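Local coordinates for VP4 CORE protein (Bluetongue virus, PDB 2JHP), which forms part of the viral inner capsid and acts as a multifunctional RNA-capping enzyme that binds guanine and S-adenosyl-L-homocysteine, at residues R122-H133 with H400-Y411. Residues are numbered along the deposited sequence; the frame is centred on the assembly and turned at random.
With SAH (S-adenosyl-L-homocysteine), chain B; GUN (guanine), chain E.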
# COMPACT_ATOMS: atom_id res chain seq x y z
N ARG A 122 0.86 -6.39 -0.77
CA ARG A 122 -0.09 -6.23 0.31
C ARG A 122 -1.01 -7.43 0.41
O ARG A 122 -1.42 -7.80 1.51
CB ARG A 122 -0.90 -4.95 0.15
CG ARG A 122 -1.42 -4.40 1.48
CD ARG A 122 -2.20 -3.09 1.35
NE ARG A 122 -1.37 -2.05 0.77
CZ ARG A 122 -1.40 -1.72 -0.51
NH1 ARG A 122 -2.24 -2.35 -1.32
NH2 ARG A 122 -0.60 -0.77 -0.98
N ASN A 123 -1.33 -8.05 -0.73
CA ASN A 123 -2.18 -9.22 -0.72
C ASN A 123 -1.50 -10.38 -0.06
O ASN A 123 -2.10 -11.04 0.74
CB ASN A 123 -2.70 -9.56 -2.11
CG ASN A 123 -3.66 -8.48 -2.65
OD1 ASN A 123 -4.07 -7.55 -1.94
ND2 ASN A 123 -4.02 -8.60 -3.93
N TYR A 124 -0.22 -10.58 -0.33
CA TYR A 124 0.57 -11.58 0.38
C TYR A 124 0.50 -11.32 1.89
O TYR A 124 0.33 -12.26 2.70
CB TYR A 124 2.03 -11.59 -0.10
CG TYR A 124 3.00 -12.31 0.82
CD1 TYR A 124 3.15 -13.70 0.77
CD2 TYR A 124 3.78 -11.60 1.75
CE1 TYR A 124 4.04 -14.37 1.61
CE2 TYR A 124 4.68 -12.26 2.61
CZ TYR A 124 4.80 -13.65 2.53
OH TYR A 124 5.68 -14.31 3.38
N ALA A 125 0.60 -10.03 2.25
CA ALA A 125 0.59 -9.60 3.65
C ALA A 125 -0.75 -9.82 4.36
O ALA A 125 -0.77 -10.07 5.56
CB ALA A 125 1.03 -8.14 3.79
N PHE A 126 -1.86 -9.74 3.62
CA PHE A 126 -3.17 -10.00 4.21
C PHE A 126 -3.34 -11.49 4.47
O PHE A 126 -4.09 -11.89 5.37
CB PHE A 126 -4.31 -9.48 3.33
CG PHE A 126 -4.53 -8.00 3.43
CD1 PHE A 126 -4.36 -7.17 2.32
CD2 PHE A 126 -4.93 -7.42 4.64
CE1 PHE A 126 -4.57 -5.78 2.42
CE2 PHE A 126 -5.14 -6.03 4.75
CZ PHE A 126 -4.96 -5.21 3.63
N LYS A 127 -2.63 -12.30 3.69
CA LYS A 127 -2.65 -13.76 3.86
C LYS A 127 -1.80 -14.18 5.04
O LYS A 127 -2.11 -15.18 5.70
CB LYS A 127 -2.18 -14.48 2.59
CG LYS A 127 -3.07 -14.27 1.36
CD LYS A 127 -4.50 -14.70 1.65
CE LYS A 127 -5.45 -14.36 0.52
NZ LYS A 127 -6.87 -14.43 0.98
N MET A 128 -0.75 -13.42 5.33
CA MET A 128 0.24 -13.83 6.32
C MET A 128 0.29 -13.00 7.61
O MET A 128 1.01 -13.36 8.54
CB MET A 128 1.63 -13.91 5.70
CG MET A 128 1.74 -14.78 4.46
SD MET A 128 1.50 -16.53 4.79
CE MET A 128 1.79 -17.22 3.18
N ALA A 129 -0.47 -11.91 7.70
CA ALA A 129 -0.35 -11.04 8.88
C ALA A 129 -1.66 -10.61 9.53
O ALA A 129 -2.71 -10.59 8.89
CB ALA A 129 0.54 -9.81 8.57
N ILE A 130 -1.58 -10.28 10.82
CA ILE A 130 -2.69 -9.67 11.54
C ILE A 130 -2.47 -8.15 11.61
O ILE A 130 -3.38 -7.40 11.29
CB ILE A 130 -2.91 -10.31 12.97
CG1 ILE A 130 -3.75 -11.60 12.88
CG2 ILE A 130 -3.62 -9.36 13.91
CD1 ILE A 130 -3.02 -12.77 12.30
N GLU A 131 -1.27 -7.72 11.99
CA GLU A 131 -0.97 -6.30 12.20
C GLU A 131 -0.43 -5.60 10.94
O GLU A 131 0.44 -6.14 10.24
CB GLU A 131 0.04 -6.12 13.33
CG GLU A 131 -0.40 -6.63 14.69
CD GLU A 131 0.40 -6.03 15.83
OE1 GLU A 131 1.43 -5.37 15.56
OE2 GLU A 131 0.01 -6.20 17.00
N PHE A 132 -0.95 -4.39 10.67
CA PHE A 132 -0.47 -3.54 9.57
C PHE A 132 -0.07 -2.17 10.06
O PHE A 132 -0.87 -1.46 10.66
CB PHE A 132 -1.50 -3.43 8.47
CG PHE A 132 -1.69 -4.68 7.71
CD1 PHE A 132 -2.37 -5.76 8.28
CD2 PHE A 132 -1.16 -4.82 6.43
CE1 PHE A 132 -2.53 -6.95 7.58
CE2 PHE A 132 -1.31 -6.00 5.72
CZ PHE A 132 -2.00 -7.07 6.29
N HIS A 133 1.19 -1.80 9.81
CA HIS A 133 1.69 -0.50 10.25
C HIS A 133 1.91 0.48 9.09
O HIS A 133 2.00 0.07 7.93
CB HIS A 133 2.93 -0.67 11.12
CG HIS A 133 2.66 -1.45 12.37
ND1 HIS A 133 2.34 -0.84 13.57
CD2 HIS A 133 2.62 -2.78 12.61
CE1 HIS A 133 2.13 -1.76 14.49
NE2 HIS A 133 2.29 -2.95 13.93
N HIS A 400 6.19 0.25 18.37
CA HIS A 400 5.18 -0.70 18.76
C HIS A 400 5.77 -2.11 18.87
O HIS A 400 6.36 -2.63 17.91
CB HIS A 400 4.02 -0.67 17.76
CG HIS A 400 2.91 -1.61 18.08
ND1 HIS A 400 2.80 -2.86 17.51
CD2 HIS A 400 1.85 -1.48 18.91
CE1 HIS A 400 1.72 -3.46 17.99
NE2 HIS A 400 1.13 -2.65 18.84
N GLU A 401 5.64 -2.71 20.05
CA GLU A 401 6.00 -4.11 20.24
C GLU A 401 4.75 -4.97 20.09
O GLU A 401 3.76 -4.75 20.78
CB GLU A 401 6.68 -4.34 21.60
CG GLU A 401 7.46 -5.67 21.67
CD GLU A 401 8.52 -5.69 22.78
OE1 GLU A 401 9.22 -4.67 22.97
OE2 GLU A 401 8.66 -6.74 23.44
N SER A 402 4.79 -5.95 19.19
CA SER A 402 3.61 -6.72 18.84
C SER A 402 3.65 -8.17 19.29
O SER A 402 4.71 -8.75 19.47
CB SER A 402 3.34 -6.65 17.34
OG SER A 402 4.53 -6.60 16.59
N ASP A 403 2.46 -8.75 19.46
CA ASP A 403 2.31 -10.15 19.84
C ASP A 403 1.92 -10.99 18.63
O ASP A 403 2.09 -12.21 18.63
CB ASP A 403 1.23 -10.29 20.91
CG ASP A 403 1.72 -9.87 22.29
OD1 ASP A 403 2.92 -10.04 22.59
OD2 ASP A 403 0.87 -9.38 23.09
N GLU A 404 1.38 -10.31 17.61
CA GLU A 404 0.83 -10.94 16.42
C GLU A 404 1.77 -10.72 15.24
O GLU A 404 2.53 -9.74 15.24
CB GLU A 404 -0.54 -10.34 16.11
CG GLU A 404 -1.52 -10.34 17.29
CD GLU A 404 -2.16 -11.69 17.55
OE1 GLU A 404 -2.13 -12.55 16.64
OE2 GLU A 404 -2.69 -11.90 18.66
N PRO A 405 1.76 -11.64 14.24
CA PRO A 405 2.55 -11.37 13.03
C PRO A 405 2.14 -10.06 12.35
O PRO A 405 0.96 -9.77 12.22
CB PRO A 405 2.29 -12.60 12.14
CG PRO A 405 1.16 -13.32 12.74
CD PRO A 405 1.07 -12.94 14.18
N ARG A 406 3.14 -9.28 11.92
CA ARG A 406 2.96 -7.92 11.45
C ARG A 406 3.48 -7.70 10.03
O ARG A 406 4.33 -8.43 9.56
CB ARG A 406 3.66 -6.95 12.41
CG ARG A 406 5.16 -7.20 12.54
CD ARG A 406 5.84 -6.20 13.48
NE ARG A 406 5.90 -4.84 12.93
CZ ARG A 406 6.10 -3.75 13.66
NH1 ARG A 406 6.25 -3.82 14.98
NH2 ARG A 406 6.16 -2.56 13.07
N ALA A 407 2.95 -6.67 9.36
CA ALA A 407 3.42 -6.22 8.05
C ALA A 407 3.80 -4.75 8.12
O ALA A 407 3.19 -3.98 8.87
CB ALA A 407 2.34 -6.44 6.99
N ASP A 408 4.78 -4.34 7.32
CA ASP A 408 5.35 -3.00 7.44
C ASP A 408 5.64 -2.35 6.08
O ASP A 408 6.79 -2.07 5.71
CB ASP A 408 6.58 -3.05 8.35
CG ASP A 408 6.22 -3.38 9.79
OD1 ASP A 408 5.93 -2.43 10.55
OD2 ASP A 408 6.22 -4.58 10.16
N LEU A 409 4.57 -2.12 5.34
CA LEU A 409 4.67 -1.80 3.93
C LEU A 409 4.69 -0.28 3.67
O LEU A 409 3.83 0.45 4.16
CB LEU A 409 3.53 -2.49 3.17
CG LEU A 409 3.50 -4.03 3.17
CD1 LEU A 409 2.17 -4.57 2.72
CD2 LEU A 409 4.61 -4.57 2.31
N PHE A 410 5.71 0.16 2.95
CA PHE A 410 5.81 1.49 2.37
C PHE A 410 5.67 2.62 3.38
O PHE A 410 4.79 3.47 3.25
CB PHE A 410 4.78 1.69 1.22
CG PHE A 410 4.80 0.62 0.19
CD1 PHE A 410 3.78 -0.32 0.13
CD2 PHE A 410 5.83 0.54 -0.74
CE1 PHE A 410 3.79 -1.31 -0.83
CE2 PHE A 410 5.84 -0.45 -1.72
CZ PHE A 410 4.82 -1.38 -1.76
N TYR A 411 6.54 2.64 4.38
CA TYR A 411 6.52 3.71 5.36
C TYR A 411 7.86 3.91 6.05
O TYR A 411 8.25 5.04 6.34
CB TYR A 411 5.37 3.50 6.38
CG TYR A 411 5.68 2.62 7.58
CD1 TYR A 411 6.27 3.15 8.72
CD2 TYR A 411 5.35 1.26 7.58
CE1 TYR A 411 6.54 2.35 9.84
CE2 TYR A 411 5.61 0.44 8.69
CZ TYR A 411 6.20 0.99 9.82
OH TYR A 411 6.49 0.21 10.92
N SAH B . 1.40 1.15 4.31
CA SAH B . 0.48 1.63 3.24
CB SAH B . 0.55 3.13 2.95
CG SAH B . 1.83 3.90 3.23
SD SAH B . 1.53 5.69 3.12
C SAH B . 0.59 0.82 1.96
O SAH B . 0.68 -0.41 2.00
OXT SAH B . 0.54 1.37 0.85
C5' SAH B . 2.69 5.96 4.50
C4' SAH B . 1.99 6.26 5.81
O4' SAH B . 2.75 5.77 6.90
C3' SAH B . 1.78 7.75 6.04
O3' SAH B . 0.48 7.90 6.57
C2' SAH B . 2.80 8.11 7.12
O2' SAH B . 2.35 9.12 7.98
C1' SAH B . 2.94 6.79 7.87
N9 SAH B . 4.22 6.67 8.60
C8 SAH B . 5.46 7.11 8.19
N7 SAH B . 6.37 6.80 9.16
C5 SAH B . 5.73 6.17 10.17
C6 SAH B . 6.17 5.63 11.38
N6 SAH B . 7.45 5.70 11.72
N1 SAH B . 5.27 5.02 12.23
C2 SAH B . 3.93 4.94 11.88
N3 SAH B . 3.49 5.47 10.68
C4 SAH B . 4.38 6.08 9.83
N9 GUN E . 0.36 1.49 -3.33
C8 GUN E . 0.03 2.45 -2.46
N7 GUN E . 1.11 3.20 -2.21
C5 GUN E . 2.13 2.73 -2.93
C6 GUN E . 3.46 3.11 -3.07
O6 GUN E . 3.91 4.07 -2.45
N1 GUN E . 4.29 2.38 -3.94
C2 GUN E . 3.75 1.29 -4.63
N2 GUN E . 4.50 0.58 -5.45
N3 GUN E . 2.46 0.95 -4.46
C4 GUN E . 1.64 1.64 -3.64
O HOH W 1 2.16 -2.31 6.26
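Arg406 lays its guanidinium on one face of the His133 imidazole, with planes 22° apart and centres 4.1 Å apart. Followed outward, Arg406 CB packs against Glu131 CB at 3.8 Å; chi1 (59°), with CG between the backbone N and the carbonyl carbon, and a bend at chi3 together bring the guanidinium over His133, where Arg406 NH2 lies 3.6 Å from His133 CD2, offset toward the rim. Arg406 NE and NH2 grip Asp408 side-on in a salt bridge: NE uses the syn lone pair of OD2 at 2.8 Å, while NH2 meets OD1. Arg406 NH1 gives a weak bond to His400 O. Tyr411 OH donates to Asp408 OD1 from the anti side, giving that oxygen two donors. In the imidazole plane, His133 NE2 donates to Glu131 OE1 (3.0 Å), met on its anti side and 33° out of the carboxylate plane.

Parallel bridges Glu131-Arg406 and Phe132-Ala407 join strands 131-132 and 406-408, neighbours in a Rossmann-like methyltransferase sheet. Pro405 O accepts from both Ile130 N and Glu131 N, Ala407 N donates to Glu131 O, and His133 N to Ala407 O. Ala407 CB sits over the Phe132 ring, 4.2 Å from its centroid, and touches Ala125 CB of the helix. From that helix Arg122 binds the cofactor carboxylate (NE to SAH O, 2.9 Å; NH2 to OXT); Leu409 O accepts from SAH N. Arg406, paired with Asp408 and stacked on His133, links the two side chains; with the Glu131 bond, this probably holds the His133 ring in orientation beside the SAH pocket.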